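Long-range contacts in 3-hexulose-6-phosphate isomerase (Methanocaldococcus jannaschii, PDB 1JEO), which catalyses the interconversion of D-arabino-hex-3-ulose 6-phosphate and fructose 6-phosphate in a pathway of ribose 5-phosphate biosynthesis: residues I54-A59 with S69-E74; K42-G47 with K82-I87. One frame throughout, in Å; residues are numbered along the deposited sequence.

Contact 1 (I54-A59 with S69-E74); sequences IGRCFA and SYFVGE
The side chain of R56 lies across one face of the F71 ring. Its CG sits 3.7 Å from the centroid of that ring, only 9° off the normal, which makes a CH-pi contact. From CG to NE the chain of R56 is extended, and it carries the guanidinium across the ring, so that CG touches at one end and CZ at the other. R56 CZ is 3.5 Å from F71 CE2. The guanidinium plane is tilted 31° from the ring. The edge of the guanidinium is used by E74. R56 NE gives a hydrogen bond of 3.1 Å to E74 OE1, as part of a salt bridge. OE1 lies close to the guanidinium plane, but NE approaches it from above the carboxylate plane. A water joins R56 NH2 to the same OE1, so this oxygen holds two donors. Helix 49-64 and strand 69-71 are the second and third elements of a beta-alpha-beta unit that starts with strand 43-46, within the SIS domain. They run antiparallel here. F71 CG is anti to the backbone N (chi1 -167°), which sends the ring toward the helix. There F71 CE1 lies 3.9 Å from G55 C, while A59 CB is at the ring edge. At the start of the strand, S69 OG donates a 2.9 Å hydrogen bond to A59 O, with the donor a little out of the carbonyl plane.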
# COMPACT_ATOMS: atom_id res chain seq x y z
N ILE A 54 2.93 -0.93 8.54
CA ILE A 54 1.67 -0.50 7.92
C ILE A 54 1.46 -1.40 6.69
O ILE A 54 0.34 -1.82 6.41
CB ILE A 54 1.73 1.04 7.57
CG1 ILE A 54 1.16 1.88 8.72
CG2 ILE A 54 0.93 1.38 6.30
CD1 ILE A 54 1.89 1.82 10.03
N GLY A 55 2.57 -1.72 6.01
CA GLY A 55 2.55 -2.59 4.84
C GLY A 55 2.08 -3.99 5.18
O GLY A 55 1.30 -4.58 4.43
N ARG A 56 2.50 -4.48 6.34
CA ARG A 56 2.12 -5.80 6.85
C ARG A 56 0.61 -5.85 7.17
O ARG A 56 -0.04 -6.87 6.95
CB ARG A 56 2.94 -6.17 8.09
CG ARG A 56 4.36 -6.62 7.80
CD ARG A 56 5.13 -6.88 9.09
NE ARG A 56 6.51 -7.32 8.90
CZ ARG A 56 7.56 -6.51 8.75
NH1 ARG A 56 7.39 -5.19 8.75
NH2 ARG A 56 8.77 -7.02 8.62
N CYS A 57 0.06 -4.73 7.65
CA CYS A 57 -1.37 -4.62 7.97
C CYS A 57 -2.23 -4.83 6.71
O CYS A 57 -3.28 -5.47 6.76
CB CYS A 57 -1.70 -3.27 8.59
SG CYS A 57 -1.02 -2.99 10.22
N PHE A 58 -1.73 -4.31 5.59
CA PHE A 58 -2.40 -4.41 4.29
C PHE A 58 -2.20 -5.82 3.71
O PHE A 58 -3.15 -6.40 3.18
CB PHE A 58 -1.85 -3.34 3.34
CG PHE A 58 -2.48 -3.33 1.96
CD1 PHE A 58 -1.68 -3.42 0.82
CD2 PHE A 58 -3.88 -3.18 1.80
CE1 PHE A 58 -2.24 -3.37 -0.48
CE2 PHE A 58 -4.45 -3.12 0.50
CZ PHE A 58 -3.63 -3.21 -0.64
N ALA A 59 -0.99 -6.36 3.84
CA ALA A 59 -0.64 -7.70 3.34
C ALA A 59 -1.50 -8.78 3.99
O ALA A 59 -2.01 -9.67 3.30
CB ALA A 59 0.83 -7.99 3.57
N SER A 69 -1.20 -13.18 -1.03
CA SER A 69 -0.46 -12.03 -0.54
C SER A 69 0.79 -12.41 0.24
O SER A 69 0.78 -13.40 0.98
CB SER A 69 -1.38 -11.19 0.34
OG SER A 69 -0.78 -9.96 0.69
N TYR A 70 1.86 -11.64 0.06
CA TYR A 70 3.13 -11.89 0.75
C TYR A 70 3.83 -10.60 1.13
O TYR A 70 3.64 -9.56 0.50
CB TYR A 70 4.10 -12.71 -0.14
CG TYR A 70 3.60 -14.09 -0.51
CD1 TYR A 70 3.11 -14.35 -1.81
CD2 TYR A 70 3.57 -15.13 0.44
CE1 TYR A 70 2.59 -15.63 -2.16
CE2 TYR A 70 3.04 -16.41 0.11
CZ TYR A 70 2.56 -16.64 -1.19
OH TYR A 70 2.04 -17.88 -1.52
N PHE A 71 4.60 -10.67 2.22
CA PHE A 71 5.41 -9.53 2.64
C PHE A 71 6.85 -9.97 2.41
O PHE A 71 7.26 -11.03 2.90
CB PHE A 71 5.18 -9.15 4.11
CG PHE A 71 5.76 -7.80 4.47
CD1 PHE A 71 5.06 -6.62 4.17
CD2 PHE A 71 7.05 -7.70 5.04
CE1 PHE A 71 5.63 -5.34 4.43
CE2 PHE A 71 7.64 -6.43 5.30
CZ PHE A 71 6.93 -5.25 4.99
N VAL A 72 7.61 -9.15 1.68
CA VAL A 72 9.01 -9.43 1.36
C VAL A 72 9.87 -9.40 2.63
O VAL A 72 9.78 -8.46 3.42
CB VAL A 72 9.56 -8.42 0.30
CG1 VAL A 72 11.00 -8.75 -0.10
CG2 VAL A 72 8.66 -8.40 -0.93
N GLY A 73 10.66 -10.45 2.84
CA GLY A 73 11.51 -10.52 4.01
C GLY A 73 11.09 -11.61 4.98
O GLY A 73 11.89 -12.04 5.81
N GLU A 74 9.85 -12.08 4.84
CA GLU A 74 9.33 -13.11 5.74
C GLU A 74 9.53 -14.55 5.29
O GLU A 74 9.70 -14.83 4.11
CB GLU A 74 7.88 -12.80 6.14
CG GLU A 74 7.81 -11.45 6.87
CD GLU A 74 6.52 -11.22 7.62
OE1 GLU A 74 6.53 -10.35 8.51
OE2 GLU A 74 5.51 -11.88 7.32
O HOH W 1 9.19 -9.59 9.73

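Contact 2 (K42-G47 with K82-I87)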
# COMPACT_ATOMS: atom_id res chain seq x y z
N LYS A 42 0.27 -13.35 -7.76
CA LYS A 42 0.71 -13.19 -6.37
C LYS A 42 1.00 -11.71 -6.12
O LYS A 42 1.43 -10.99 -7.04
CB LYS A 42 1.96 -14.04 -6.04
CG LYS A 42 1.90 -15.52 -6.43
CD LYS A 42 3.02 -16.38 -5.84
CE LYS A 42 4.43 -15.98 -6.28
NZ LYS A 42 4.72 -16.15 -7.73
N ILE A 43 0.72 -11.23 -4.91
CA ILE A 43 0.93 -9.83 -4.55
C ILE A 43 2.01 -9.72 -3.46
O ILE A 43 1.92 -10.37 -2.42
CB ILE A 43 -0.39 -9.15 -4.07
CG1 ILE A 43 -1.47 -9.30 -5.14
CG2 ILE A 43 -0.17 -7.65 -3.80
CD1 ILE A 43 -2.87 -9.32 -4.62
N PHE A 44 3.01 -8.88 -3.72
CA PHE A 44 4.13 -8.67 -2.80
C PHE A 44 4.15 -7.26 -2.24
O PHE A 44 4.04 -6.29 -2.98
CB PHE A 44 5.47 -8.95 -3.50
CG PHE A 44 5.69 -10.39 -3.85
CD1 PHE A 44 5.04 -10.97 -4.96
CD2 PHE A 44 6.56 -11.18 -3.09
CE1 PHE A 44 5.27 -12.32 -5.32
CE2 PHE A 44 6.80 -12.53 -3.43
CZ PHE A 44 6.15 -13.10 -4.55
N ILE A 45 4.27 -7.15 -0.92
CA ILE A 45 4.31 -5.85 -0.25
C ILE A 45 5.66 -5.70 0.47
O ILE A 45 6.17 -6.66 1.04
CB ILE A 45 3.18 -5.69 0.83
CG1 ILE A 45 1.83 -6.26 0.36
CG2 ILE A 45 3.05 -4.22 1.27
CD1 ILE A 45 1.15 -5.56 -0.78
N PHE A 46 6.21 -4.49 0.44
CA PHE A 46 7.47 -4.19 1.13
C PHE A 46 7.54 -2.73 1.60
O PHE A 46 7.00 -1.82 0.96
CB PHE A 46 8.71 -4.52 0.27
CG PHE A 46 10.03 -4.42 1.03
CD1 PHE A 46 10.29 -5.26 2.14
CD2 PHE A 46 11.00 -3.46 0.66
CE1 PHE A 46 11.50 -5.15 2.88
CE2 PHE A 46 12.21 -3.34 1.39
CZ PHE A 46 12.46 -4.18 2.50
N GLY A 47 8.27 -2.56 2.69
CA GLY A 47 8.51 -1.28 3.31
C GLY A 47 9.46 -1.52 4.46
O GLY A 47 9.57 -2.64 4.96
N LYS A 82 6.77 -13.13 -13.36
CA LYS A 82 6.27 -12.17 -14.36
C LYS A 82 4.82 -11.67 -14.26
O LYS A 82 4.54 -10.53 -14.62
CB LYS A 82 6.57 -12.66 -15.79
CG LYS A 82 5.92 -13.99 -16.18
CD LYS A 82 6.24 -14.36 -17.63
CE LYS A 82 5.50 -15.61 -18.07
NZ LYS A 82 4.01 -15.42 -18.14
N ASP A 83 3.94 -12.50 -13.71
CA ASP A 83 2.53 -12.14 -13.57
C ASP A 83 2.18 -11.60 -12.17
O ASP A 83 1.00 -11.46 -11.83
CB ASP A 83 1.64 -13.35 -13.91
CG ASP A 83 1.74 -13.77 -15.37
OD1 ASP A 83 1.97 -14.97 -15.62
OD2 ASP A 83 1.59 -12.90 -16.25
N ASP A 84 3.21 -11.27 -11.40
CA ASP A 84 3.03 -10.76 -10.04
C ASP A 84 3.02 -9.24 -9.92
O ASP A 84 3.33 -8.52 -10.87
CB ASP A 84 4.08 -11.36 -9.09
CG ASP A 84 3.99 -12.87 -8.97
OD1 ASP A 84 2.93 -13.45 -9.29
OD2 ASP A 84 4.98 -13.49 -8.54
N LEU A 85 2.66 -8.76 -8.73
CA LEU A 85 2.59 -7.34 -8.42
C LEU A 85 3.38 -7.00 -7.16
O LEU A 85 3.33 -7.73 -6.18
CB LEU A 85 1.12 -6.93 -8.23
CG LEU A 85 0.77 -5.53 -7.71
CD1 LEU A 85 1.12 -4.47 -8.73
CD2 LEU A 85 -0.69 -5.48 -7.37
N LEU A 86 4.12 -5.89 -7.21
CA LEU A 86 4.89 -5.41 -6.07
C LEU A 86 4.39 -4.02 -5.67
O LEU A 86 4.26 -3.13 -6.51
CB LEU A 86 6.40 -5.35 -6.38
CG LEU A 86 7.32 -4.78 -5.29
CD1 LEU A 86 7.42 -5.69 -4.07
CD2 LEU A 86 8.70 -4.52 -5.86
N ILE A 87 4.07 -3.87 -4.39
CA ILE A 87 3.60 -2.60 -3.85
C ILE A 87 4.65 -2.14 -2.82
O ILE A 87 4.97 -2.87 -1.88
CB ILE A 87 2.18 -2.72 -3.21
CG1 ILE A 87 1.14 -3.08 -4.28
CG2 ILE A 87 1.77 -1.40 -2.51
CD1 ILE A 87 -0.22 -3.51 -3.76
O HOH W 2 3.25 -16.05 -10.69
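D84 OD2 is gripped by two donors, K42 NZ at 2.8 Å and the backbone N of E81, whose carboxylate also pairs with that lysine. The lysine uses the syn lone pair of OD2 in a salt bridge. K42 reaches it because its chain bends twice near the end (chi3 -62°, chi4 -65°). D84 OD1 takes a weak bond from K42 N and a second one from a water. F44 CE1 lies 3.4 Å from D84 OD2, so the rim of this ring borders the ion pair. Strands 43-46 and 85-89 are parallel neighbours in the central sheet of the SIS domain. Four backbone bonds join them, from L85 N to K42 O, F44 N to L85 O, I87 N to F44 O and F46 N to I87 O. The F44 N to L85 O bond is 2.7 Å. On the face with I43, L85 and I87, I45 CD1 meets I87 CD1 at 3.9 Å. I43 CG2 packs against the same methyl of I87. Helices 24-39 and 49-64 cover this side. On the other face L86 CD1 packs 3.8 Å from F44 CB, and helix 96-106 touches L86.

Strand 43-46 belongs to contact 2, which pairs it with strand 85-89 inside the sheet. Contact 1 joins the helix and the strand that follow it in the same beta-alpha-beta unit, 49-64 and 69-71. Strand 69-71 is one of the two edge strands within this chain. The two contacts touch through Y70, whose N and O probably hydrogen-bond to I43 O and I45 N. F71 CD1 also packs on I45 O. Contact 2 is buried and rests on backbone bonds and aliphatic packing, with its ion pair at one end. Contact 1 is partly buried. Side chains carry it, and its salt bridge lies toward the surface, where E74 is exposed.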